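Local coordinates for protein 4-hydroxyphenylpyruvate dioxygenase (Pseudomonas putida, PDB 5HMQ) that converts 3-dehydroshikimate to protocatechuate (3,4-dihydroxybenzoate) in quinate and shikimate degradation, using a divalent metal cation in its TIM-barrel domain, at residues L138-H143 with M202-W207; I165-H170 with H210-P215; P198-A201 with E206-R209. All blocks are in the same frame, centred on the assembly; numbering follows the deposited sequence.

In the fold
Along the chain, the loop after strand 132-136 comes first and supplies residues 138-143 to contact 1, which closes the span 138-207. The next barrel strand, 162-167, and the short helix 168-172 give the first half of contact 2. After strand 189-194 a long excursion carries helix 204-211, which all three contacts use. Residues 198-201 fold back on it in contact 3, a small local loop enclosed within the larger one of contact 2; contacts 1 and 3 share E206 and W207. Contacts 1 and 2 cross, because 210-215 lies beyond contact 1. Together they tie the loop after strand 132-136 and the strand-to-helix junction 165-170 to the helix-bearing connection after strand 189-194, beside the second subunit.

Contact 1: residues L138-H143 with M202-W207; sequences LAWGRH and MDVLEW
The bond from W207 N to D203 O (2.7 Å) closes the first turn of helix 204-211, which presents V204 and L205 to A139 and W140. The latter two are the central residues of a type I beta turn, closed by G141 N to L138 O (2.9 Å). No hydrogen bond bridges the two segments; the contact is apolar. CD1 of L205 sits over one face of the W140 indole in a CH-pi contact, 3.5 Å from the centroid of the five-membered ring and 3.3 Å from W140 CE2. The two side chains cross at nearly a right angle, with CD1 making the closest approach, while the L205 backbone flanks the six-membered ring. A chi1 of 53° sets W140 CG between backbone N and carbonyl carbon, bringing the opposite face of the indole over L138 CB. Beside this, V204 CG1 packs on A139 CB at 3.6 Å. D203, just before the helix, is its N-cap; its OD2 accepts a weak bond from E206 N. H170 also meets the W140 ring, whose nearest atom is about 8 Å from the magnesium ion. Such a join between the loops after strands 132-136 and 189-194 belongs to the C-terminal, active-site end of a TIM barrel.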
loop_
_atom_site.group_PDB
_atom_site.type_symbol
_atom_site.label_atom_id
_atom_site.label_comp_id
_atom_site.label_asym_id
_atom_site.label_seq_id
_atom_site.Cartn_x
_atom_site.Cartn_y
_atom_site.Cartn_z
ATOM N N LEU C 138 16.929 24.061 -6.246
ATOM C CA LEU C 138 17.035 22.620 -6.093
ATOM C C LEU C 138 18.364 22.286 -5.431
ATOM O O LEU C 138 19.393 22.891 -5.744
ATOM C CB LEU C 138 16.924 21.921 -7.447
ATOM C CG LEU C 138 15.631 22.178 -8.223
ATOM C CD1 LEU C 138 15.677 21.495 -9.582
ATOM C CD2 LEU C 138 14.419 21.719 -7.429
ATOM N N ALA C 139 18.339 21.325 -4.504
ATOM C CA ALA C 139 19.559 20.939 -3.801
ATOM C C ALA C 139 20.645 20.440 -4.745
ATOM O O ALA C 139 21.820 20.424 -4.365
ATOM C CB ALA C 139 19.249 19.871 -2.752
ATOM N N TRP C 140 20.284 20.037 -5.964
ATOM C CA TRP C 140 21.241 19.592 -6.968
ATOM C C TRP C 140 21.377 20.582 -8.121
ATOM O O TRP C 140 21.773 20.193 -9.224
ATOM C CB TRP C 140 20.845 18.212 -7.497
ATOM C CG TRP C 140 19.431 18.150 -7.978
ATOM C CD1 TRP C 140 18.987 18.371 -9.248
ATOM C CD2 TRP C 140 18.271 17.850 -7.192
ATOM N NE1 TRP C 140 17.621 18.226 -9.303
ATOM C CE2 TRP C 140 17.157 17.912 -8.052
ATOM C CE3 TRP C 140 18.067 17.538 -5.843
ATOM C CZ2 TRP C 140 15.856 17.663 -7.611
ATOM C CZ3 TRP C 140 16.777 17.296 -5.405
ATOM C CH2 TRP C 140 15.687 17.358 -6.288
ATOM N N GLY C 141 21.046 21.850 -7.889
ATOM C CA GLY C 141 21.209 22.852 -8.928
ATOM C C GLY C 141 22.656 22.999 -9.357
ATOM O O GLY C 141 23.585 22.868 -8.559
ATOM N N ARG C 142 22.843 23.281 -10.649
ATOM C CA ARG C 142 24.192 23.392 -11.198
ATOM C C ARG C 142 24.956 24.571 -10.605
ATOM O O ARG C 142 26.134 24.439 -10.254
ATOM C CB ARG C 142 24.131 23.499 -12.721
ATOM C CG ARG C 142 25.497 23.645 -13.342
ATOM C CD ARG C 142 26.262 22.341 -13.374
ATOM N NE ARG C 142 27.495 22.489 -14.138
ATOM C CZ ARG C 142 28.580 23.111 -13.682
ATOM N NH1 ARG C 142 28.587 23.644 -12.465
ATOM N NH2 ARG C 142 29.664 23.203 -14.443
ATOM N N HIS C 143 24.313 25.729 -10.493
ATOM C CA HIS C 143 24.947 26.918 -9.938
ATOM C C HIS C 143 24.253 27.463 -8.701
ATOM O O HIS C 143 24.907 28.112 -7.882
ATOM C CB HIS C 143 25.023 28.037 -10.990
ATOM C CG HIS C 143 25.772 27.658 -12.230
ATOM N ND1 HIS C 143 27.120 27.371 -12.227
ATOM C CD2 HIS C 143 25.361 27.520 -13.514
ATOM C CE1 HIS C 143 27.508 27.074 -13.454
ATOM N NE2 HIS C 143 26.460 27.157 -14.254
HETATM N N MSE C 202 22.548 9.602 1.062
HETATM C CA MSE C 202 22.050 9.232 -0.250
HETATM C C MSE C 202 22.193 10.387 -1.226
HETATM O O MSE C 202 22.218 11.548 -0.813
HETATM C CB MSE C 202 20.587 8.805 -0.134
HETATM C CG MSE C 202 19.971 8.216 -1.382
HETATM SE SE MSE C 202 18.126 7.743 -1.011
HETATM C CE MSE C 202 17.673 6.890 -2.692
ATOM N N ASP C 203 22.309 10.071 -2.514
ATOM C CA ASP C 203 22.243 11.099 -3.541
ATOM C C ASP C 203 20.981 11.924 -3.342
ATOM O O ASP C 203 19.874 11.379 -3.301
ATOM C CB ASP C 203 22.257 10.450 -4.928
ATOM C CG ASP C 203 22.159 11.461 -6.051
ATOM O OD1 ASP C 203 23.141 12.199 -6.274
ATOM O OD2 ASP C 203 21.099 11.515 -6.712
ATOM N N VAL C 204 21.153 13.243 -3.214
ATOM C CA VAL C 204 20.050 14.096 -2.777
ATOM C C VAL C 204 18.909 14.075 -3.786
ATOM O O VAL C 204 17.737 14.203 -3.411
ATOM C CB VAL C 204 20.561 15.524 -2.501
ATOM C CG1 VAL C 204 19.459 16.372 -1.908
ATOM C CG2 VAL C 204 21.743 15.475 -1.550
ATOM N N LEU C 205 19.219 13.887 -5.070
ATOM C CA LEU C 205 18.168 13.816 -6.080
ATOM C C LEU C 205 17.291 12.588 -5.876
ATOM O O LEU C 205 16.059 12.681 -5.911
ATOM C CB LEU C 205 18.786 13.803 -7.479
ATOM C CG LEU C 205 17.814 13.552 -8.636
ATOM C CD1 LEU C 205 17.201 14.826 -9.159
ATOM C CD2 LEU C 205 18.522 12.808 -9.756
ATOM N N GLU C 206 17.909 11.427 -5.648
ATOM C CA GLU C 206 17.134 10.222 -5.370
ATOM C C GLU C 206 16.505 10.280 -3.985
ATOM O O GLU C 206 15.399 9.766 -3.783
ATOM C CB GLU C 206 18.027 8.987 -5.502
ATOM C CG GLU C 206 18.830 8.915 -6.795
ATOM C CD GLU C 206 17.992 8.515 -7.994
ATOM O OE1 GLU C 206 16.889 7.958 -7.799
ATOM O OE2 GLU C 206 18.440 8.755 -9.137
ATOM N N TRP C 207 17.199 10.898 -3.026
ATOM C CA TRP C 207 16.637 11.125 -1.698
ATOM C C TRP C 207 15.346 11.932 -1.776
ATOM O O TRP C 207 14.358 11.605 -1.107
ATOM C CB TRP C 207 17.684 11.833 -0.834
ATOM C CG TRP C 207 17.349 12.027 0.616
ATOM C CD1 TRP C 207 16.267 11.543 1.291
ATOM C CD2 TRP C 207 18.129 12.752 1.574
ATOM N NE1 TRP C 207 16.319 11.934 2.609
ATOM C CE2 TRP C 207 17.453 12.677 2.807
ATOM C CE3 TRP C 207 19.331 13.462 1.506
ATOM C CZ2 TRP C 207 17.941 13.283 3.963
ATOM C CZ3 TRP C 207 19.813 14.065 2.654
ATOM C CH2 TRP C 207 19.119 13.972 3.865
#

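Contact 2: residues I165-H170 with H210-P215; sequences ILDSFH and HFRCFP. With MG (magnesium ion), chain K.
The R212 guanidinium is bounded by three side chains: CB of F169 lies over one face, 3.5 Å above the plane and toward the rim, while D167 OD2 and the H170 imidazole stand at its edge. The H170 ring in turn receives R212 NH2 over one face, 3.1 Å above the imidazole plane; the two planes are inclined by 68°. At the imidazole edge, in plane, NE2 of H170 is hydrogen-bonded to water 1 at 2.6 Å, and that water is a ligand of the magnesium ion. The R212 chain runs extended from CG to NE and passes obliquely across the F169 side chain, which delivers the guanidinium end-on to D167. There both terminal nitrogens converge on one oxygen in a salt bridge: NH1 donates to the syn lone pair of D167 OD2 at 3.0 Å, and NH2 reaches the same OD2 at 3.2 Å from above the carboxylate plane. OD2 lies nearly in the guanidinium plane although the two flat groups are turned 76° apart. The same oxygen binds magnesium at 2.1 Å, alongside E136, Q193 and E241. The other carboxylate oxygen, OD1, accepts weak bonds from F169 N (2.9 Å) and H170 N, which makes D167 the N-cap of helix 168-172 at the end of its barrel strand. R212 is steadied in its own right, with NE bonded to S208 OG and NH1 to E241 O. The carboxylate is thus held at both oxygens, though the bonds to OD1 are weak. Because OD2 is shared between the magnesium ion and R212, the arginine acts as a second-shell partner that probably orients the carboxylate in the catalytic metal site.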
loop_
_atom_site.group_PDB
_atom_site.type_symbol
_atom_site.label_atom_id
_atom_site.label_comp_id
_atom_site.label_asym_id
_atom_site.label_seq_id
_atom_site.Cartn_x
_atom_site.Cartn_y
_atom_site.Cartn_z
ATOM N N ILE C 165 11.059 31.263 -3.099
ATOM C CA ILE C 165 10.276 30.111 -2.669
ATOM C C ILE C 165 11.190 29.207 -1.855
ATOM O O ILE C 165 12.294 28.873 -2.299
ATOM C CB ILE C 165 9.660 29.350 -3.858
ATOM C CG1 ILE C 165 8.512 30.160 -4.470
ATOM C CG2 ILE C 165 9.181 27.967 -3.421
ATOM C CD1 ILE C 165 7.672 29.388 -5.466
ATOM N N LEU C 166 10.734 28.825 -0.663
ATOM C CA LEU C 166 11.517 28.016 0.258
ATOM C C LEU C 166 10.951 26.604 0.327
ATOM O O LEU C 166 9.733 26.414 0.400
ATOM C CB LEU C 166 11.540 28.636 1.659
ATOM C CG LEU C 166 12.163 30.029 1.782
ATOM C CD1 LEU C 166 11.930 30.606 3.170
ATOM C CD2 LEU C 166 13.649 29.982 1.463
ATOM N N ASP C 167 11.851 25.622 0.324
ATOM C CA ASP C 167 11.502 24.206 0.350
ATOM C C ASP C 167 12.327 23.550 1.446
ATOM O O ASP C 167 13.558 23.500 1.348
ATOM C CB ASP C 167 11.770 23.554 -1.013
ATOM C CG ASP C 167 11.377 22.084 -1.065
ATOM O OD1 ASP C 167 11.749 21.313 -0.155
ATOM O OD2 ASP C 167 10.697 21.694 -2.038
ATOM N N SER C 168 11.650 23.040 2.478
ATOM C CA SER C 168 12.358 22.546 3.656
ATOM C C SER C 168 13.292 21.391 3.320
ATOM O O SER C 168 14.360 21.267 3.932
ATOM C CB SER C 168 11.362 22.125 4.738
ATOM O OG SER C 168 10.548 21.054 4.299
ATOM N N PHE C 169 12.932 20.544 2.354
ATOM C CA PHE C 169 13.813 19.429 2.025
ATOM C C PHE C 169 15.094 19.917 1.361
ATOM O O PHE C 169 16.193 19.489 1.728
ATOM C CB PHE C 169 13.112 18.410 1.125
ATOM C CG PHE C 169 13.984 17.233 0.780
ATOM C CD1 PHE C 169 14.883 17.297 -0.276
ATOM C CD2 PHE C 169 13.934 16.075 1.537
ATOM C CE1 PHE C 169 15.705 16.231 -0.569
ATOM C CE2 PHE C 169 14.749 15.000 1.240
ATOM C CZ PHE C 169 15.632 15.078 0.183
ATOM N N HIS C 170 14.972 20.801 0.367
ATOM C CA HIS C 170 16.154 21.257 -0.360
ATOM C C HIS C 170 17.145 21.953 0.562
ATOM O O HIS C 170 18.357 21.894 0.328
ATOM C CB HIS C 170 15.745 22.188 -1.504
ATOM C CG HIS C 170 15.043 21.494 -2.629
ATOM N ND1 HIS C 170 15.597 20.431 -3.311
ATOM C CD2 HIS C 170 13.832 21.711 -3.194
ATOM C CE1 HIS C 170 14.757 20.025 -4.247
ATOM N NE2 HIS C 170 13.678 20.785 -4.196
ATOM N N HIS C 210 12.167 9.853 -3.695
ATOM C CA HIS C 210 11.471 8.707 -3.132
ATOM C C HIS C 210 11.118 8.814 -1.654
ATOM O O HIS C 210 10.231 8.081 -1.205
ATOM C CB HIS C 210 12.306 7.432 -3.324
ATOM C CG HIS C 210 12.592 7.098 -4.756
ATOM N ND1 HIS C 210 11.615 6.673 -5.631
ATOM C CD2 HIS C 210 13.750 7.104 -5.458
ATOM C CE1 HIS C 210 12.157 6.442 -6.813
ATOM N NE2 HIS C 210 13.451 6.696 -6.736
ATOM N N PHE C 211 11.774 9.677 -0.878
ATOM C CA PHE C 211 11.640 9.610 0.575
ATOM C C PHE C 211 11.034 10.844 1.230
ATOM O O PHE C 211 11.049 10.935 2.463
ATOM C CB PHE C 211 12.992 9.284 1.210
ATOM C CG PHE C 211 13.506 7.931 0.834
ATOM C CD1 PHE C 211 13.086 6.810 1.526
ATOM C CD2 PHE C 211 14.380 7.770 -0.224
ATOM C CE1 PHE C 211 13.538 5.553 1.181
ATOM C CE2 PHE C 211 14.839 6.515 -0.571
ATOM C CZ PHE C 211 14.415 5.404 0.134
ATOM N N ARG C 212 10.503 11.790 0.464
ATOM C CA ARG C 212 9.793 12.898 1.087
ATOM C C ARG C 212 8.530 12.380 1.768
ATOM O O ARG C 212 7.868 11.467 1.269
ATOM C CB ARG C 212 9.434 13.962 0.053
ATOM C CG ARG C 212 10.547 14.941 -0.261
ATOM C CD ARG C 212 10.067 15.996 -1.240
ATOM N NE ARG C 212 11.156 16.832 -1.735
ATOM C CZ ARG C 212 11.064 18.145 -1.923
ATOM N NH1 ARG C 212 9.933 18.781 -1.648
ATOM N NH2 ARG C 212 12.107 18.824 -2.382
ATOM N N CYS C 213 8.208 12.953 2.925
ATOM C CA CYS C 213 6.990 12.605 3.646
ATOM C C CYS C 213 6.493 13.847 4.377
ATOM O O CYS C 213 7.127 14.905 4.344
ATOM C CB CYS C 213 7.223 11.429 4.603
ATOM S SG CYS C 213 8.649 11.622 5.698
ATOM N N PHE C 214 5.356 13.709 5.053
ATOM C CA PHE C 214 4.738 14.854 5.703
ATOM C C PHE C 214 5.484 15.226 6.984
ATOM O O PHE C 214 6.108 14.370 7.616
ATOM C CB PHE C 214 3.275 14.561 6.019
ATOM C CG PHE C 214 2.408 14.430 4.802
ATOM C CD1 PHE C 214 2.543 15.313 3.742
ATOM C CD2 PHE C 214 1.448 13.436 4.721
ATOM C CE1 PHE C 214 1.744 15.201 2.618
ATOM C CE2 PHE C 214 0.643 13.318 3.601
ATOM C CZ PHE C 214 0.792 14.202 2.547
ATOM N N PRO C 215 5.452 16.505 7.361
ATOM C CA PRO C 215 6.120 16.947 8.595
ATOM C C PRO C 215 5.746 16.091 9.794
ATOM O O PRO C 215 4.569 15.869 10.082
ATOM C CB PRO C 215 5.630 18.388 8.759
ATOM C CG PRO C 215 5.336 18.843 7.376
ATOM C CD PRO C 215 4.874 17.633 6.610
HETATM MG MG MG K . 9.970 22.155 -3.953
HETATM O O HOH W 1 11.154 20.917 -4.945
HETATM O O HOH W 2 9.099 22.572 -5.736
#

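Contact 3: residues P198-A201 with E206-R209; sequences PILA and EWSR
One polar bond crosses between these segments: W207 NE1 donates to P198 O at 2.8 Å, but the bond is weak, its angle at the hydrogen only 124°. The carbonyl oxygen lies near the indole plane yet is displaced toward the six-membered ring, with W207 CZ2 just 3.1 Å from P198 O, and this displacement bends the bond. The backbone of L200 provides the second kind of contact. Its O lies over one face of the indole, 3.6 Å above the ring plane and toward the rim, and its N approaches W207 CZ2 at 3.5 Å. The apolar contacts are looser: L200 CD1 meets W207 CD1 at 4.0 Å, and I199 CD1 approaches CZ2 of W207 more distantly still. W207 reaches from the helix to this extended segment because its chi1 of -174° swings CG away from the backbone N, while F169 meets its ring edge-to-face. The helix lies at the subunit interface, where E206 OE2 forms a salt bridge with R597 of the second subunit. The arrangement is that of a long beta-alpha connection, leaving strand 189-194 and pinned to its own short helix by a tryptophan beside the dimer interface.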
loop_
_atom_site.group_PDB
_atom_site.type_symbol
_atom_site.label_atom_id
_atom_site.label_comp_id
_atom_site.label_asym_id
_atom_site.label_seq_id
_atom_site.Cartn_x
_atom_site.Cartn_y
_atom_site.Cartn_z
ATOM N N PRO C 198 13.457 10.992 6.090
ATOM C CA PRO C 198 14.504 10.388 6.916
ATOM C C PRO C 198 15.875 10.890 6.497
ATOM O O PRO C 198 16.113 11.212 5.330
ATOM C CB PRO C 198 14.350 8.889 6.643
ATOM C CG PRO C 198 13.775 8.832 5.269
ATOM C CD PRO C 198 12.840 10.010 5.181
ATOM N N ILE C 199 16.782 10.963 7.466
ATOM C CA ILE C 199 18.154 11.373 7.184
ATOM C C ILE C 199 18.890 10.181 6.586
ATOM O O ILE C 199 19.077 9.154 7.249
ATOM C CB ILE C 199 18.860 11.885 8.446
ATOM C CG1 ILE C 199 18.074 13.038 9.069
ATOM C CG2 ILE C 199 20.260 12.354 8.099
ATOM C CD1 ILE C 199 17.792 14.187 8.121
ATOM N N LEU C 200 19.304 10.314 5.326
ATOM C CA LEU C 200 19.942 9.234 4.591
ATOM C C LEU C 200 21.208 9.735 3.914
ATOM O O LEU C 200 21.232 10.845 3.371
ATOM C CB LEU C 200 18.973 8.658 3.547
ATOM C CG LEU C 200 17.670 8.087 4.101
ATOM C CD1 LEU C 200 16.648 7.913 2.982
ATOM C CD2 LEU C 200 17.948 6.741 4.779
ATOM N N ALA C 201 22.253 8.905 3.934
ATOM C CA ALA C 201 23.499 9.212 3.232
ATOM C C ALA C 201 23.326 8.797 1.772
ATOM O O ALA C 201 23.855 7.790 1.295
ATOM C CB ALA C 201 24.681 8.515 3.887
ATOM N N GLU C 206 17.909 11.427 -5.648
ATOM C CA GLU C 206 17.134 10.222 -5.370
ATOM C C GLU C 206 16.505 10.280 -3.985
ATOM O O GLU C 206 15.399 9.766 -3.783
ATOM C CB GLU C 206 18.027 8.987 -5.502
ATOM C CG GLU C 206 18.830 8.915 -6.795
ATOM C CD GLU C 206 17.992 8.515 -7.994
ATOM O OE1 GLU C 206 16.889 7.958 -7.799
ATOM O OE2 GLU C 206 18.440 8.755 -9.137
ATOM N N TRP C 207 17.199 10.898 -3.026
ATOM C CA TRP C 207 16.637 11.125 -1.698
ATOM C C TRP C 207 15.346 11.932 -1.776
ATOM O O TRP C 207 14.358 11.605 -1.107
ATOM C CB TRP C 207 17.684 11.833 -0.834
ATOM C CG TRP C 207 17.349 12.027 0.616
ATOM C CD1 TRP C 207 16.267 11.543 1.291
ATOM C CD2 TRP C 207 18.129 12.752 1.574
ATOM N NE1 TRP C 207 16.319 11.934 2.609
ATOM C CE2 TRP C 207 17.453 12.677 2.807
ATOM C CE3 TRP C 207 19.331 13.462 1.506
ATOM C CZ2 TRP C 207 17.941 13.283 3.963
ATOM C CZ3 TRP C 207 19.813 14.065 2.654
ATOM C CH2 TRP C 207 19.119 13.972 3.865
ATOM N N SER C 208 15.331 12.985 -2.597
ATOM C CA SER C 208 14.128 13.797 -2.742
ATOM C C SER C 208 13.046 13.063 -3.520
ATOM O O SER C 208 11.856 13.224 -3.228
ATOM C CB SER C 208 14.463 15.114 -3.443
ATOM O OG SER C 208 13.296 15.881 -3.675
ATOM N N ARG C 209 13.443 12.247 -4.497
ATOM C CA ARG C 209 12.476 11.603 -5.379
ATOM C C ARG C 209 11.592 10.617 -4.626
ATOM O O ARG C 209 10.380 10.557 -4.867
ATOM C CB ARG C 209 13.213 10.886 -6.515
ATOM C CG ARG C 209 12.319 10.013 -7.383
ATOM C CD ARG C 209 13.047 9.452 -8.603
ATOM N NE ARG C 209 13.344 10.454 -9.626
ATOM C CZ ARG C 209 14.562 10.693 -10.103
ATOM N NH1 ARG C 209 15.599 10.001 -9.650
ATOM N NH2 ARG C 209 14.742 11.618 -11.035
#